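Local structure of cytokinesis protein 2 (Saccharomyces cerevisiae, 4WPE) at residues I129-C143 with L197-E211. The protein binds phospholipids, probably through its F-BAR domain, and mediates the cytoskeletal rearrangements required for cytokinesis in budding yeast. Residues are numbered along the deposited sequence; the frame is centred on the assembly and turned at random.
Sequences IERLRMDKFNKKKGC and LKQEYKASQKFWIHE
Knobs-into-holes packing joins W208 and Y201 of 197-211 to 129-143 in the F-BAR domain, where helices 76-162 and 170-259 run antiparallel, local axes 9.2 Å apart. It is a worked example of two aromatic knobs and a lysine knob combined with polar ties. The W208 indole fills the hole between I129, L132, R133 and K136, with L132 CB at its edge, 4.0 Å from CE3. K136, bent at chi3 (-53°), comes over one face, bringing NZ into an off-centre cation-pi contact 4.1 Å from the five-membered ring's centroid. V23 of helix 21-35 covers this end, and the W212 ring meets the indole nearly parallel. Were W208 cut back to an alanine, K136 NZ would probably lose its aromatic partner and a gap open beside L132 and I129. Y201 enters the next hole, K136 O (3.4 Å from CE1) and K139 CB at its ring edge, its side chain alongside K140 and pointing the same way. K139 sits among L197, E200, Y201 and S204. S204 OG donates a hydrogen bond to D135 OD2, which also takes K139 NZ at 2.6 Å through its syn lone pair. Gripped from both helices, the carboxylate is probably charge-balanced and positioned by the lysine.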
loop_
_atom_site.group_PDB
_atom_site.type_symbol
_atom_site.label_atom_id
_atom_site.label_comp_id
_atom_site.label_asym_id
_atom_site.label_seq_id
_atom_site.Cartn_x
_atom_site.Cartn_y
_atom_site.Cartn_z
ATOM N N ILE A 129 -19.576 1.340 43.541
ATOM C CA ILE A 129 -19.897 2.737 43.798
ATOM C C ILE A 129 -21.390 2.884 44.091
ATOM O O ILE A 129 -21.763 3.303 45.184
ATOM C CB ILE A 129 -19.500 3.645 42.624
ATOM C CG1 ILE A 129 -17.986 3.596 42.408
ATOM C CG2 ILE A 129 -19.939 5.069 42.896
ATOM C CD1 ILE A 129 -17.195 4.494 43.335
ATOM N N GLU A 130 -22.233 2.498 43.133
ATOM C CA GLU A 130 -23.689 2.618 43.268
ATOM C C GLU A 130 -24.206 2.023 44.573
ATOM O O GLU A 130 -25.032 2.631 45.246
ATOM C CB GLU A 130 -24.396 1.950 42.081
ATOM N N ARG A 131 -23.709 0.843 44.932
ATOM C CA ARG A 131 -24.119 0.191 46.169
ATOM C C ARG A 131 -23.790 1.046 47.396
ATOM O O ARG A 131 -24.600 1.144 48.322
ATOM C CB ARG A 131 -23.458 -1.185 46.291
ATOM N N LEU A 132 -22.616 1.674 47.399
ATOM C CA LEU A 132 -22.186 2.455 48.560
ATOM C C LEU A 132 -22.982 3.754 48.746
ATOM O O LEU A 132 -23.467 4.020 49.833
ATOM C CB LEU A 132 -20.680 2.759 48.483
ATOM C CG LEU A 132 -19.701 1.604 48.737
ATOM C CD1 LEU A 132 -18.265 2.102 48.760
ATOM C CD2 LEU A 132 -20.029 0.883 50.027
ATOM N N ARG A 133 -23.132 4.555 47.698
ATOM C CA ARG A 133 -23.837 5.829 47.834
ATOM C C ARG A 133 -25.357 5.640 47.984
ATOM O O ARG A 133 -26.057 6.572 48.422
ATOM C CB ARG A 133 -23.555 6.768 46.659
ATOM C CG ARG A 133 -23.033 6.121 45.389
ATOM C CD ARG A 133 -22.961 7.125 44.224
ATOM N NE ARG A 133 -24.228 7.813 43.975
ATOM C CZ ARG A 133 -24.389 8.809 43.107
ATOM N NH1 ARG A 133 -23.354 9.252 42.407
ATOM N NH2 ARG A 133 -25.582 9.367 42.943
HETATM N N MSE A 134 -25.870 4.455 47.648
HETATM C CA MSE A 134 -27.253 4.141 47.961
HETATM C C MSE A 134 -27.406 3.941 49.466
HETATM O O MSE A 134 -28.459 4.241 50.036
HETATM C CB MSE A 134 -27.698 2.906 47.196
HETATM C CG MSE A 134 -28.093 3.171 45.751
HETATM SE SE MSE A 134 -29.386 4.622 45.577
HETATM C CE MSE A 134 -28.189 6.015 44.929
ATOM N N ASP A 135 -26.347 3.443 50.102
ATOM C CA ASP A 135 -26.367 3.227 51.544
ATOM C C ASP A 135 -26.507 4.556 52.285
ATOM O O ASP A 135 -27.117 4.610 53.349
ATOM C CB ASP A 135 -25.106 2.491 51.996
ATOM C CG ASP A 135 -25.181 2.034 53.442
ATOM O OD1 ASP A 135 -25.755 0.952 53.694
ATOM O OD2 ASP A 135 -24.672 2.755 54.328
ATOM N N LYS A 136 -25.948 5.624 51.722
ATOM C CA LYS A 136 -26.115 6.954 52.298
ATOM C C LYS A 136 -27.528 7.462 52.056
ATOM O O LYS A 136 -28.117 8.126 52.908
ATOM C CB LYS A 136 -25.112 7.947 51.711
ATOM C CG LYS A 136 -23.658 7.648 52.014
ATOM C CD LYS A 136 -22.810 8.911 51.923
ATOM C CE LYS A 136 -23.001 9.623 50.594
ATOM N NZ LYS A 136 -22.282 10.929 50.559
ATOM N N PHE A 137 -28.064 7.146 50.882
ATOM C CA PHE A 137 -29.399 7.589 50.496
ATOM C C PHE A 137 -30.473 6.948 51.370
ATOM O O PHE A 137 -31.276 7.646 51.992
ATOM C CB PHE A 137 -29.659 7.267 49.024
ATOM C CG PHE A 137 -30.921 7.876 48.484
ATOM C CD1 PHE A 137 -30.951 9.206 48.092
ATOM C CD2 PHE A 137 -32.074 7.118 48.360
ATOM C CE1 PHE A 137 -32.112 9.770 47.592
ATOM C CE2 PHE A 137 -33.238 7.676 47.859
ATOM C CZ PHE A 137 -33.256 9.003 47.475
ATOM N N ASN A 138 -30.478 5.618 51.409
ATOM C CA ASN A 138 -31.458 4.864 52.185
ATOM C C ASN A 138 -31.433 5.235 53.664
ATOM O O ASN A 138 -32.479 5.358 54.302
ATOM C CB ASN A 138 -31.224 3.360 52.027
ATOM C CG ASN A 138 -31.349 2.901 50.589
ATOM O OD1 ASN A 138 -30.485 2.188 50.074
ATOM N ND2 ASN A 138 -32.425 3.314 49.928
ATOM N N LYS A 139 -30.232 5.416 54.200
ATOM C CA LYS A 139 -30.076 5.768 55.601
ATOM C C LYS A 139 -30.529 7.199 55.867
ATOM O O LYS A 139 -31.085 7.491 56.928
ATOM C CB LYS A 139 -28.624 5.571 56.039
ATOM C CG LYS A 139 -28.377 4.208 56.654
ATOM C CD LYS A 139 -26.944 3.758 56.475
ATOM C CE LYS A 139 -26.775 2.314 56.916
ATOM N NZ LYS A 139 -25.395 1.815 56.660
ATOM N N LYS A 140 -30.298 8.089 54.908
ATOM C CA LYS A 140 -30.748 9.468 55.042
ATOM C C LYS A 140 -32.269 9.540 54.967
ATOM O O LYS A 140 -32.902 10.272 55.728
ATOM C CB LYS A 140 -30.127 10.355 53.965
ATOM C CG LYS A 140 -30.506 11.821 54.091
ATOM C CD LYS A 140 -29.878 12.655 52.991
ATOM C CE LYS A 140 -30.246 14.122 53.140
ATOM N NZ LYS A 140 -29.500 14.983 52.181
ATOM N N LYS A 141 -32.849 8.775 54.049
ATOM C CA LYS A 141 -34.299 8.716 53.914
ATOM C C LYS A 141 -34.917 8.129 55.174
ATOM O O LYS A 141 -35.979 8.563 55.617
ATOM C CB LYS A 141 -34.699 7.889 52.690
ATOM N N GLY A 142 -34.235 7.145 55.752
ATOM C CA GLY A 142 -34.692 6.501 56.971
ATOM C C GLY A 142 -34.776 7.452 58.151
ATOM O O GLY A 142 -35.686 7.353 58.968
ATOM N N CYS A 143 -33.820 8.373 58.236
ATOM C CA CYS A 143 -33.794 9.371 59.300
ATOM C C CYS A 143 -34.979 10.317 59.189
ATOM O O CYS A 143 -35.688 10.564 60.166
ATOM C CB CYS A 143 -32.493 10.174 59.255
ATOM S SG CYS A 143 -31.071 9.337 59.967
ATOM N N LEU A 197 -30.191 5.637 64.344
ATOM C CA LEU A 197 -30.202 5.694 62.890
ATOM C C LEU A 197 -29.471 6.938 62.401
ATOM O O LEU A 197 -28.926 6.951 61.295
ATOM C CB LEU A 197 -31.637 5.668 62.359
ATOM C CG LEU A 197 -31.789 5.451 60.852
ATOM C CD1 LEU A 197 -30.746 4.471 60.316
ATOM C CD2 LEU A 197 -33.192 4.961 60.535
ATOM N N LYS A 198 -29.454 7.982 63.225
ATOM C CA LYS A 198 -28.657 9.158 62.914
ATOM C C LYS A 198 -27.186 8.776 62.917
ATOM O O LYS A 198 -26.456 9.114 61.991
ATOM C CB LYS A 198 -28.908 10.291 63.906
ATOM C CG LYS A 198 -30.009 11.263 63.493
ATOM C CD LYS A 198 -30.061 12.450 64.446
ATOM C CE LYS A 198 -31.081 13.488 64.005
ATOM N NZ LYS A 198 -31.045 14.693 64.883
ATOM N N GLN A 199 -26.757 8.046 63.941
ATOM C CA GLN A 199 -25.345 7.695 64.054
ATOM C C GLN A 199 -24.925 6.680 62.988
ATOM O O GLN A 199 -23.780 6.684 62.538
ATOM C CB GLN A 199 -25.035 7.177 65.462
ATOM C CG GLN A 199 -23.875 7.915 66.127
ATOM C CD GLN A 199 -24.248 9.318 66.576
ATOM O OE1 GLN A 199 -25.343 9.545 67.087
ATOM N NE2 GLN A 199 -23.340 10.270 66.374
ATOM N N GLU A 200 -25.855 5.823 62.574
ATOM C CA GLU A 200 -25.593 4.890 61.479
ATOM C C GLU A 200 -25.316 5.644 60.186
ATOM O O GLU A 200 -24.493 5.230 59.371
ATOM C CB GLU A 200 -26.772 3.937 61.279
ATOM C CG GLU A 200 -26.820 2.791 62.265
ATOM C CD GLU A 200 -27.916 1.798 61.939
ATOM O OE1 GLU A 200 -28.531 1.923 60.857
ATOM O OE2 GLU A 200 -28.168 0.897 62.766
ATOM N N TYR A 201 -26.017 6.758 60.017
ATOM C CA TYR A 201 -25.891 7.596 58.833
ATOM C C TYR A 201 -24.560 8.344 58.806
ATOM O O TYR A 201 -23.895 8.395 57.773
ATOM C CB TYR A 201 -27.064 8.575 58.775
ATOM C CG TYR A 201 -26.978 9.596 57.671
ATOM C CD1 TYR A 201 -27.017 9.212 56.337
ATOM C CD2 TYR A 201 -26.883 10.949 57.963
ATOM C CE1 TYR A 201 -26.946 10.144 55.329
ATOM C CE2 TYR A 201 -26.815 11.889 56.962
ATOM C CZ TYR A 201 -26.848 11.483 55.646
ATOM O OH TYR A 201 -26.779 12.424 54.647
ATOM N N LYS A 202 -24.171 8.918 59.941
ATOM C CA LYS A 202 -22.886 9.606 60.045
ATOM C C LYS A 202 -21.725 8.630 59.884
ATOM O O LYS A 202 -20.668 8.996 59.374
ATOM C CB LYS A 202 -22.778 10.352 61.380
ATOM C CG LYS A 202 -24.097 10.950 61.836
ATOM C CD LYS A 202 -23.942 12.037 62.889
ATOM C CE LYS A 202 -25.240 12.829 63.031
ATOM N NZ LYS A 202 -25.414 13.428 64.383
ATOM N N ALA A 203 -21.924 7.387 60.314
ATOM C CA ALA A 203 -20.929 6.342 60.099
ATOM C C ALA A 203 -20.819 6.026 58.612
ATOM O O ALA A 203 -19.722 5.877 58.074
ATOM C CB ALA A 203 -21.287 5.092 60.881
ATOM N N SER A 204 -21.971 5.932 57.954
ATOM C CA SER A 204 -22.025 5.642 56.528
ATOM C C SER A 204 -21.436 6.786 55.709
ATOM O O SER A 204 -20.860 6.564 54.643
ATOM C CB SER A 204 -23.466 5.369 56.094
ATOM O OG SER A 204 -23.516 4.907 54.757
ATOM N N GLN A 205 -21.592 8.008 56.208
ATOM C CA GLN A 205 -20.980 9.170 55.575
ATOM C C GLN A 205 -19.463 9.079 55.685
ATOM O O GLN A 205 -18.738 9.427 54.753
ATOM C CB GLN A 205 -21.482 10.470 56.213
ATOM C CG GLN A 205 -22.877 10.904 55.773
ATOM C CD GLN A 205 -23.357 12.158 56.498
ATOM O OE1 GLN A 205 -23.105 12.335 57.689
ATOM N NE2 GLN A 205 -24.053 13.031 55.776
ATOM N N LYS A 206 -18.992 8.603 56.833
ATOM C CA LYS A 206 -17.562 8.504 57.095
ATOM C C LYS A 206 -16.932 7.372 56.291
ATOM O O LYS A 206 -15.783 7.471 55.860
ATOM C CB LYS A 206 -17.307 8.297 58.592
ATOM N N PHE A 207 -17.693 6.300 56.093
ATOM C CA PHE A 207 -17.217 5.149 55.339
ATOM C C PHE A 207 -17.090 5.478 53.857
ATOM O O PHE A 207 -16.171 5.003 53.185
ATOM C CB PHE A 207 -18.152 3.955 55.531
ATOM C CG PHE A 207 -17.665 2.691 54.876
ATOM C CD1 PHE A 207 -16.534 2.041 55.349
ATOM C CD2 PHE A 207 -18.339 2.149 53.794
ATOM C CE1 PHE A 207 -16.082 0.876 54.750
ATOM C CE2 PHE A 207 -17.893 0.984 53.192
ATOM C CZ PHE A 207 -16.764 0.347 53.671
ATOM N N TRP A 208 -18.014 6.288 53.350
ATOM C CA TRP A 208 -17.979 6.700 51.950
ATOM C C TRP A 208 -16.739 7.531 51.658
ATOM O O TRP A 208 -16.071 7.331 50.644
ATOM C CB TRP A 208 -19.228 7.494 51.582
ATOM C CG TRP A 208 -19.066 8.273 50.312
ATOM C CD1 TRP A 208 -18.866 9.616 50.197
ATOM C CD2 TRP A 208 -19.080 7.753 48.979
ATOM N NE1 TRP A 208 -18.760 9.968 48.876
ATOM C CE2 TRP A 208 -18.886 8.842 48.105
ATOM C CE3 TRP A 208 -19.238 6.474 48.436
ATOM C CZ2 TRP A 208 -18.846 8.692 46.722
ATOM C CZ3 TRP A 208 -19.197 6.327 47.060
ATOM C CH2 TRP A 208 -19.004 7.431 46.219
ATOM N N ILE A 209 -16.444 8.465 52.555
ATOM C CA ILE A 209 -15.254 9.296 52.440
ATOM C C ILE A 209 -14.005 8.422 52.442
ATOM O O ILE A 209 -13.100 8.610 51.628
ATOM C CB ILE A 209 -15.184 10.325 53.584
ATOM C CG1 ILE A 209 -16.243 11.411 53.369
ATOM C CG2 ILE A 209 -13.803 10.946 53.670
ATOM C CD1 ILE A 209 -16.280 12.461 54.453
ATOM N N HIS A 210 -13.977 7.453 53.350
ATOM C CA HIS A 210 -12.889 6.489 53.424
ATOM C C HIS A 210 -12.771 5.701 52.119
ATOM O O HIS A 210 -11.674 5.525 51.587
ATOM C CB HIS A 210 -13.102 5.545 54.610
ATOM C CG HIS A 210 -12.143 4.395 54.655
ATOM N ND1 HIS A 210 -10.913 4.474 55.269
ATOM C CD2 HIS A 210 -12.243 3.133 54.172
ATOM C CE1 HIS A 210 -10.291 3.313 55.156
ATOM N NE2 HIS A 210 -11.076 2.483 54.494
ATOM N N GLU A 211 -13.906 5.245 51.597
ATOM C CA GLU A 211 -13.916 4.438 50.382
ATOM C C GLU A 211 -13.621 5.253 49.130
ATOM O O GLU A 211 -12.799 4.851 48.308
ATOM C CB GLU A 211 -15.260 3.725 50.221
ATOM C CG GLU A 211 -15.466 2.541 51.159
ATOM C CD GLU A 211 -14.541 1.372 50.858
ATOM O OE1 GLU A 211 -15.010 0.381 50.256
ATOM O OE2 GLU A 211 -13.349 1.434 51.235
HETATM O O HOH W 1 -20.113 11.750 52.872
HETATM O O HOH W 2 -23.522 2.882 58.705
#